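Local coordinates for protein neuraminidase (Influenza A virus, PDB 4GDI) that is a neuraminidase-like glycoprotein of a bat influenza virus, probably with a diverged active site, whose presumed role is removing terminal sialic acid, at residues E17-W30 with I353-P365. Numbering follows the deposited sequence.
With GOL (glycerol), chain T.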
ATOM      1  N   GLU A  17      -0.358  10.871  35.059  1.00 33.94           N
ATOM      2  CA  GLU A  17       0.730  10.647  36.005  1.00 30.77           C
ATOM      3  C   GLU A  17       1.740   9.720  35.342  1.00 27.96           C
ATOM      4  O   GLU A  17       1.352   8.725  34.720  1.00 34.60           O
ATOM      5  CB  GLU A  17       0.218   9.999  37.288  1.00 35.99           C
ATOM      6  CG  GLU A  17      -0.392  10.961  38.291  1.00 58.89           C
ATOM      7  CD  GLU A  17      -0.092  10.546  39.723  1.00 81.63           C
ATOM      8  OE1 GLU A  17      -0.706   9.564  40.199  1.00 82.66           O
ATOM      9  OE2 GLU A  17       0.774  11.191  40.359  1.00 85.94           O
ATOM     10  N   VAL A  18       3.025  10.034  35.467  1.00 28.20           N
ATOM     11  CA  VAL A  18       4.057   9.170  34.883  1.00 29.97           C
ATOM     12  C   VAL A  18       4.918   8.514  35.952  1.00 32.80           C
ATOM     13  O   VAL A  18       5.657   9.195  36.662  1.00 32.97           O
ATOM     14  CB  VAL A  18       4.969   9.944  33.931  1.00 24.80           C
ATOM     15  CG1 VAL A  18       6.113   9.040  33.441  1.00 30.52           C
ATOM     16  CG2 VAL A  18       4.177  10.505  32.768  1.00 34.76           C
ATOM     17  N   LYS A  19       4.834   7.190  36.045  1.00 32.21           N
ATOM     18  CA  LYS A  19       5.603   6.432  37.031  1.00 37.78           C
ATOM     19  C   LYS A  19       6.490   5.410  36.346  1.00 34.75           C
ATOM     20  O   LYS A  19       7.229   4.680  36.995  1.00 33.58           O
ATOM     21  CB  LYS A  19       4.665   5.728  38.007  1.00 40.83           C
ATOM     22  CG  LYS A  19       3.745   6.684  38.747  1.00 43.30           C
ATOM     23  CD  LYS A  19       2.881   5.978  39.782  1.00 51.39           C
ATOM     24  CE  LYS A  19       1.585   6.748  40.020  1.00 68.17           C
ATOM     25  NZ  LYS A  19       0.962   6.446  41.336  1.00 74.56           N
ATOM     26  N   GLY A  20       6.419   5.359  35.024  1.00 30.12           N
ATOM     27  CA  GLY A  20       7.275   4.468  34.268  1.00 29.25           C
ATOM     28  C   GLY A  20       7.316   4.828  32.799  1.00 25.98           C
ATOM     29  O   GLY A  20       6.573   5.695  32.347  1.00 25.88           O
ATOM     30  N   TRP A  21       8.188   4.157  32.055  1.00 27.27           N
ATOM     31  CA  TRP A  21       8.293   4.375  30.617  1.00 25.71           C
ATOM     32  C   TRP A  21       8.425   3.033  29.931  1.00 30.23           C
ATOM     33  O   TRP A  21       9.267   2.223  30.304  1.00 30.26           O
ATOM     34  CB  TRP A  21       9.523   5.217  30.307  1.00 22.69           C
ATOM     35  CG  TRP A  21       9.542   6.555  31.003  1.00 26.41           C
ATOM     36  CD1 TRP A  21      10.099   6.841  32.214  1.00 30.43           C
ATOM     37  CD2 TRP A  21       8.994   7.780  30.515  1.00 27.02           C
ATOM     38  NE1 TRP A  21       9.939   8.172  32.504  1.00 24.54           N
ATOM     39  CE2 TRP A  21       9.254   8.767  31.481  1.00 26.49           C
ATOM     40  CE3 TRP A  21       8.304   8.137  29.357  1.00 19.81           C
ATOM     41  CZ2 TRP A  21       8.847  10.088  31.321  1.00 28.38           C
ATOM     42  CZ3 TRP A  21       7.906   9.447  29.205  1.00 26.39           C
ATOM     43  CH2 TRP A  21       8.175  10.402  30.180  1.00 27.75           C
ATOM     44  N   VAL A  22       7.608   2.802  28.918  1.00 24.35           N
ATOM     45  CA  VAL A  22       7.654   1.545  28.198  1.00 22.59           C
ATOM     46  C   VAL A  22       7.860   1.779  26.708  1.00 27.44           C
ATOM     47  O   VAL A  22       7.347   2.751  26.148  1.00 26.04           O
ATOM     48  CB  VAL A  22       6.376   0.710  28.433  1.00 29.69           C
ATOM     49  CG1 VAL A  22       6.257   0.344  29.904  1.00 28.49           C
ATOM     50  CG2 VAL A  22       5.146   1.458  27.965  1.00 33.39           C
ATOM     51  N   PRO A  23       8.622   0.882  26.054  1.00 28.34           N
ATOM     52  CA  PRO A  23       8.849   1.045  24.618  1.00 23.97           C
ATOM     53  C   PRO A  23       7.611   0.665  23.810  1.00 28.02           C
ATOM     54  O   PRO A  23       7.058  -0.424  23.997  1.00 33.27           O
ATOM     55  CB  PRO A  23       9.996   0.062  24.334  1.00 29.89           C
ATOM     56  CG  PRO A  23       9.842  -0.997  25.378  1.00 28.14           C
ATOM     57  CD  PRO A  23       9.320  -0.290  26.601  1.00 28.02           C
ATOM     58  N   THR A  24       7.177   1.543  22.919  1.00 22.20           N
ATOM     59  CA  THR A  24       6.049   1.214  22.069  1.00 26.02           C
ATOM     60  C   THR A  24       6.568   0.794  20.697  1.00 31.48           C
ATOM     61  O   THR A  24       5.854   0.168  19.930  1.00 33.28           O
ATOM     62  CB  THR A  24       5.075   2.383  21.933  1.00 24.40           C
ATOM     63  OG1 THR A  24       5.786   3.544  21.489  1.00 30.98           O
ATOM     64  CG2 THR A  24       4.410   2.680  23.261  1.00 27.24           C
ATOM     65  N   HIS A  25       7.828   1.118  20.416  1.00 24.15           N
ATOM     66  CA  HIS A  25       8.449   0.781  19.146  1.00 27.84           C
ATOM     67  C   HIS A  25       9.950   0.738  19.347  1.00 28.87           C
ATOM     68  O   HIS A  25      10.564   1.734  19.689  1.00 28.42           O
ATOM     69  CB  HIS A  25       8.050   1.812  18.071  1.00 24.34           C
ATOM     70  CG  HIS A  25       8.855   1.732  16.806  1.00 43.90           C
ATOM     71  ND1 HIS A  25       8.464   0.981  15.718  1.00 47.88           N
ATOM     72  CD2 HIS A  25      10.015   2.337  16.446  1.00 47.24           C
ATOM     73  CE1 HIS A  25       9.357   1.108  14.751  1.00 49.67           C
ATOM     74  NE2 HIS A  25      10.308   1.926  15.165  1.00 46.18           N
ATOM     75  N   ARG A  26      10.544  -0.434  19.192  1.00 32.26           N
ATOM     76  CA  ARG A  26      11.992  -0.514  19.142  1.00 29.23           C
ATOM     77  C   ARG A  26      12.415  -0.198  17.720  1.00 35.26           C
ATOM     78  O   ARG A  26      11.697  -0.496  16.764  1.00 36.37           O
ATOM     79  CB  ARG A  26      12.471  -1.898  19.561  1.00 36.45           C
ATOM     80  CG  ARG A  26      12.011  -2.260  20.943  1.00 35.03           C
ATOM     81  CD  ARG A  26      12.547  -3.583  21.392  1.00 55.22           C
ATOM     82  NE  ARG A  26      13.965  -3.490  21.691  1.00 54.34           N
ATOM     83  CZ  ARG A  26      14.609  -4.337  22.478  1.00 45.70           C
ATOM     84  NH1 ARG A  26      13.958  -5.344  23.044  1.00 43.99           N
ATOM     85  NH2 ARG A  26      15.903  -4.172  22.695  1.00 46.90           N
ATOM     86  N   GLY A  27      13.563   0.432  17.570  1.00 29.94           N
ATOM     87  CA  GLY A  27      14.074   0.687  16.240  1.00 35.42           C
ATOM     88  C   GLY A  27      14.213  -0.637  15.518  1.00 32.37           C
ATOM     89  O   GLY A  27      14.405  -1.674  16.148  1.00 29.28           O
ATOM     90  N   PHE A  28      14.102  -0.618  14.199  1.00 25.44           N
ATOM     91  CA  PHE A  28      14.344  -1.830  13.440  1.00 34.12           C
ATOM     92  C   PHE A  28      15.788  -2.268  13.742  1.00 35.16           C
ATOM     93  O   PHE A  28      16.690  -1.433  13.811  1.00 27.08           O
ATOM     94  CB  PHE A  28      14.055  -1.595  11.954  1.00 37.42           C
ATOM     95  CG  PHE A  28      12.579  -1.491  11.652  1.00 39.39           C
ATOM     96  CD1 PHE A  28      11.916  -0.275  11.754  1.00 37.16           C
ATOM     97  CD2 PHE A  28      11.846  -2.618  11.312  1.00 34.99           C
ATOM     98  CE1 PHE A  28      10.548  -0.182  11.499  1.00 43.17           C
ATOM     99  CE2 PHE A  28      10.476  -2.536  11.062  1.00 38.37           C
ATOM    100  CZ  PHE A  28       9.829  -1.317  11.154  1.00 39.93           C
ATOM    101  N   PRO A  29      15.990  -3.577  13.980  1.00 34.08           N
ATOM    102  CA  PRO A  29      17.234  -4.101  14.548  1.00 28.01           C
ATOM    103  C   PRO A  29      18.336  -4.322  13.501  1.00 34.40           C
ATOM    104  O   PRO A  29      18.966  -5.378  13.510  1.00 31.58           O
ATOM    105  CB  PRO A  29      16.787  -5.449  15.120  1.00 39.32           C
ATOM    106  CG  PRO A  29      15.748  -5.908  14.157  1.00 39.08           C
ATOM    107  CD  PRO A  29      15.016  -4.657  13.720  1.00 37.34           C
ATOM    108  N   TRP A  30      18.558  -3.346  12.624  1.00 29.12           N
ATOM    109  CA  TRP A  30      19.590  -3.462  11.595  1.00 37.13           C
ATOM    110  C   TRP A  30      21.006  -3.460  12.183  1.00 44.98           C
ATOM    111  O   TRP A  30      21.237  -3.002  13.302  1.00 37.28           O
ATOM    112  CB  TRP A  30      19.461  -2.331  10.571  1.00 37.33           C
ATOM    113  CG  TRP A  30      18.068  -2.184   9.984  1.00 36.92           C
ATOM    114  CD1 TRP A  30      17.408  -1.016   9.741  1.00 34.25           C
ATOM    115  CD2 TRP A  30      17.176  -3.236   9.585  1.00 33.18           C
ATOM    116  NE1 TRP A  30      16.170  -1.271   9.202  1.00 33.35           N
ATOM    117  CE2 TRP A  30      15.999  -2.623   9.101  1.00 36.34           C
ATOM    118  CE3 TRP A  30      17.257  -4.630   9.588  1.00 39.16           C
ATOM    119  CZ2 TRP A  30      14.916  -3.354   8.629  1.00 30.48           C
ATOM    120  CZ3 TRP A  30      16.176  -5.359   9.110  1.00 47.90           C
ATOM    121  CH2 TRP A  30      15.022  -4.718   8.639  1.00 41.48           C
ATOM    122  N   ILE A 353      24.501   4.042  11.567  1.00 32.36           N
ATOM    123  CA  ILE A 353      23.151   4.480  11.237  1.00 28.15           C
ATOM    124  C   ILE A 353      22.418   4.711  12.545  1.00 34.44           C
ATOM    125  O   ILE A 353      22.827   4.201  13.586  1.00 29.86           O
ATOM    126  CB  ILE A 353      22.377   3.438  10.394  1.00 32.14           C
ATOM    127  CG1 ILE A 353      22.245   2.126  11.155  1.00 31.45           C
ATOM    128  CG2 ILE A 353      23.075   3.196   9.064  1.00 42.99           C
ATOM    129  CD1 ILE A 353      21.339   1.128  10.485  1.00 40.56           C
ATOM    130  N   GLN A 354      21.350   5.496  12.498  1.00 33.33           N
ATOM    131  CA  GLN A 354      20.475   5.619  13.659  1.00 37.03           C
ATOM    132  C   GLN A 354      19.049   5.204  13.314  1.00 28.09           C
ATOM    133  O   GLN A 354      18.522   5.517  12.242  1.00 36.04           O
ATOM    134  CB  GLN A 354      20.494   7.032  14.236  1.00 34.15           C
ATOM    135  CG  GLN A 354      20.337   8.122  13.224  1.00 39.34           C
ATOM    136  CD  GLN A 354      21.665   8.533  12.646  1.00 53.48           C
ATOM    137  OE1 GLN A 354      22.705   8.337  13.275  1.00 51.34           O
ATOM    138  NE2 GLN A 354      21.643   9.098  11.439  1.00 52.19           N
ATOM    139  N   GLU A 355      18.446   4.481  14.245  1.00 30.34           N
ATOM    140  CA  GLU A 355      17.061   4.082  14.147  1.00 30.71           C
ATOM    141  C   GLU A 355      16.306   4.637  15.356  1.00 29.51           C
ATOM    142  O   GLU A 355      16.809   4.611  16.482  1.00 28.22           O
ATOM    143  CB  GLU A 355      16.982   2.555  14.096  1.00 38.56           C
ATOM    144  CG  GLU A 355      17.121   1.988  12.686  1.00 54.09           C
ATOM    145  CD  GLU A 355      15.953   2.379  11.801  1.00 72.51           C
ATOM    146  OE1 GLU A 355      14.795   2.250  12.263  1.00 69.16           O
ATOM    147  OE2 GLU A 355      16.194   2.829  10.658  1.00 86.54           O
ATOM    148  N   LEU A 356      15.111   5.157  15.129  1.00 22.57           N
ATOM    149  CA  LEU A 356      14.333   5.744  16.212  1.00 28.12           C
ATOM    150  C   LEU A 356      13.583   4.649  16.945  1.00 25.01           C
ATOM    151  O   LEU A 356      12.932   3.812  16.326  1.00 31.33           O
ATOM    152  CB  LEU A 356      13.306   6.759  15.691  1.00 28.72           C
ATOM    153  CG  LEU A 356      13.732   8.170  15.309  1.00 36.28           C
ATOM    154  CD1 LEU A 356      12.484   9.062  15.197  1.00 32.78           C
ATOM    155  CD2 LEU A 356      14.747   8.774  16.289  1.00 29.11           C
ATOM    156  N   SER A 357      13.692   4.651  18.261  1.00 25.30           N
ATOM    157  CA  SER A 357      12.754   3.920  19.089  1.00 27.29           C
ATOM    158  C   SER A 357      11.856   4.949  19.784  1.00 29.94           C
ATOM    159  O   SER A 357      12.173   6.144  19.837  1.00 22.06           O
ATOM    160  CB  SER A 357      13.503   3.094  20.120  1.00 26.42           C
ATOM    161  OG  SER A 357      14.090   3.959  21.071  1.00 42.78           O
ATOM    162  N   THR A 358      10.738   4.492  20.317  1.00 20.34           N
ATOM    163  CA  THR A 358       9.815   5.388  21.007  1.00 19.65           C
ATOM    164  C   THR A 358       9.380   4.757  22.322  1.00 27.77           C
ATOM    165  O   THR A 358       9.254   3.537  22.408  1.00 22.62           O
ATOM    166  CB  THR A 358       8.551   5.686  20.170  1.00 18.65           C
ATOM    167  OG1 THR A 358       7.873   4.468  19.865  1.00 24.09           O
ATOM    168  CG2 THR A 358       8.877   6.396  18.884  1.00 24.08           C
ATOM    169  N   PHE A 359       9.158   5.606  23.328  1.00 22.22           N
ATOM    170  CA  PHE A 359       8.785   5.190  24.677  1.00 21.69           C
ATOM    171  C   PHE A 359       7.665   6.117  25.141  1.00 24.94           C
ATOM    172  O   PHE A 359       7.719   7.312  24.903  1.00 28.34           O
ATOM    173  CB  PHE A 359       9.952   5.358  25.654  1.00 20.72           C
ATOM    174  CG  PHE A 359      11.028   4.325  25.519  1.00 22.30           C
ATOM    175  CD1 PHE A 359      11.988   4.432  24.538  1.00 26.11           C
ATOM    176  CD2 PHE A 359      11.083   3.251  26.394  1.00 24.30           C
ATOM    177  CE1 PHE A 359      12.985   3.482  24.426  1.00 24.59           C
ATOM    178  CE2 PHE A 359      12.081   2.306  26.291  1.00 30.59           C
ATOM    179  CZ  PHE A 359      13.031   2.422  25.306  1.00 31.80           C
ATOM    180  N   CYS A 360       6.667   5.571  25.810  1.00 21.51           N
ATOM    181  CA  CYS A 360       5.583   6.396  26.343  1.00 24.28           C
ATOM    182  C   CYS A 360       5.471   6.245  27.855  1.00 25.95           C
ATOM    183  O   CYS A 360       5.792   5.189  28.414  1.00 22.69           O
ATOM    184  CB  CYS A 360       4.264   6.029  25.675  1.00 24.97           C
ATOM    185  SG  CYS A 360       4.206   6.474  23.934  1.00 26.90           S
ATOM    186  N   GLY A 361       5.024   7.309  28.514  1.00 23.80           N
ATOM    187  CA  GLY A 361       4.847   7.283  29.952  1.00 31.70           C
ATOM    188  C   GLY A 361       3.665   6.412  30.319  1.00 29.18           C
ATOM    189  O   GLY A 361       2.706   6.336  29.570  1.00 27.70           O
ATOM    190  N   ILE A 362       3.747   5.724  31.456  1.00 30.01           N
ATOM    191  CA  ILE A 362       2.616   4.941  31.956  1.00 30.88           C
ATOM    192  C   ILE A 362       2.399   5.347  33.397  1.00 28.24           C
ATOM    193  O   ILE A 362       3.322   5.797  34.054  1.00 27.21           O
ATOM    194  CB  ILE A 362       2.848   3.413  31.890  1.00 26.27           C
ATOM    195  CG1 ILE A 362       4.136   3.038  32.634  1.00 29.91           C
ATOM    196  CG2 ILE A 362       2.916   2.936  30.438  1.00 32.77           C
ATOM    197  CD1 ILE A 362       4.313   1.547  32.878  1.00 34.42           C
ATOM    198  N   ASN A 363       1.182   5.173  33.885  1.00 34.69           N
ATOM    199  CA  ASN A 363       0.832   5.618  35.228  1.00 41.93           C
ATOM    200  C   ASN A 363       1.052   4.547  36.294  1.00 44.29           C
ATOM    201  O   ASN A 363       0.471   4.623  37.371  1.00 48.03           O
ATOM    202  CB  ASN A 363      -0.625   6.081  35.259  1.00 38.36           C
ATOM    203  CG  ASN A 363      -1.587   5.014  34.762  1.00 63.05           C
ATOM    204  OD1 ASN A 363      -1.339   3.812  34.913  1.00 62.81           O
ATOM    205  ND2 ASN A 363      -2.686   5.448  34.153  1.00 75.03           N
ATOM    206  N   SER A 364       1.884   3.554  35.988  1.00 43.43           N
ATOM    207  CA  SER A 364       2.212   2.503  36.944  1.00 47.55           C
ATOM    208  C   SER A 364       3.698   2.247  36.925  1.00 42.96           C
ATOM    209  O   SER A 364       4.334   2.348  35.883  1.00 48.71           O
ATOM    210  CB  SER A 364       1.481   1.204  36.604  1.00 46.89           C
ATOM    211  OG  SER A 364       0.083   1.406  36.578  1.00 54.59           O
ATOM    212  N   PRO A 365       4.265   1.911  38.083  1.00 37.18           N
ATOM    213  CA  PRO A 365       5.687   1.559  38.078  1.00 47.68           C
ATOM    214  C   PRO A 365       5.915   0.189  37.439  1.00 44.99           C
ATOM    215  O   PRO A 365       5.015  -0.639  37.439  1.00 47.54           O
ATOM    216  CB  PRO A 365       6.044   1.541  39.565  1.00 49.21           C
ATOM    217  CG  PRO A 365       4.762   1.247  40.255  1.00 44.85           C
ATOM    218  CD  PRO A 365       3.691   1.895  39.438  1.00 48.29           C
TER
HETATM  219  C1  GOL T 511       4.246   4.592  18.385  1.00 69.11           C
HETATM  220  O1  GOL T 511       5.534   5.168  18.346  1.00 74.38           O
HETATM  221  C2  GOL T 511       3.353   5.419  19.297  1.00 44.70           C
HETATM  222  O2  GOL T 511       3.734   5.157  20.624  1.00 32.25           O
HETATM  223  C3  GOL T 511       1.876   5.088  19.100  1.00 51.51           C
HETATM  224  O3  GOL T 511       1.488   5.311  17.768  1.00 54.08           O
HETATM  225  O   HOH W   1      12.272   3.305  13.710  1.00 42.47           O
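V22 and C360 exchange two backbone hydrogen bonds, V22 N to C360 O at 3.0 Å and C360 N to V22 O at 2.9 Å, which makes them an antiparallel hydrogen-bonded pair. On one side of it I362 N donates to G20 O, while I362 O takes a straight bond from K19 N (N-H...O 170°) and a weaker one from G20 N: a classic beta bulge. A second classic bulge follows at T358, whose O accepts T24 N and, weakly, H25 N, as T358 N bonds H25 O at 2.8 Å; the register therefore slips by one after P23 and F359. With chi1 at 54° in T24 and 59° in T358, each hydroxyl stands between N and C of its own residue, and T24 OG1 and T358 OG1 meet at 2.8 Å; either could donate. A glycerol, probably from the crystallisation liquor, adds O2 beside T24 OG1 and O1 bonded to T358 OG1. Farther along, one water joins H25 NE2 (2.8 Å) to L356 O and E355 OE1, lying in the imidazole plane at its edge. V22 CG2 touches I362 CG2 on this same face. On the face carrying W21, P23 and F359, P23 CB sits over the F359 ring, 4.0 Å from its centroid, a CH-pi contact. S364 O is buried without a partner. The C360-C338 disulfide and F359-F339 backbone bonding tie strand 352-362 to strand 338-346, leaving 20-25 outermost within this chain in a four-stranded antiparallel sheet. Closing a sheet with strands from both chain ends is characteristic of the beta-propeller fold of influenza neuraminidases.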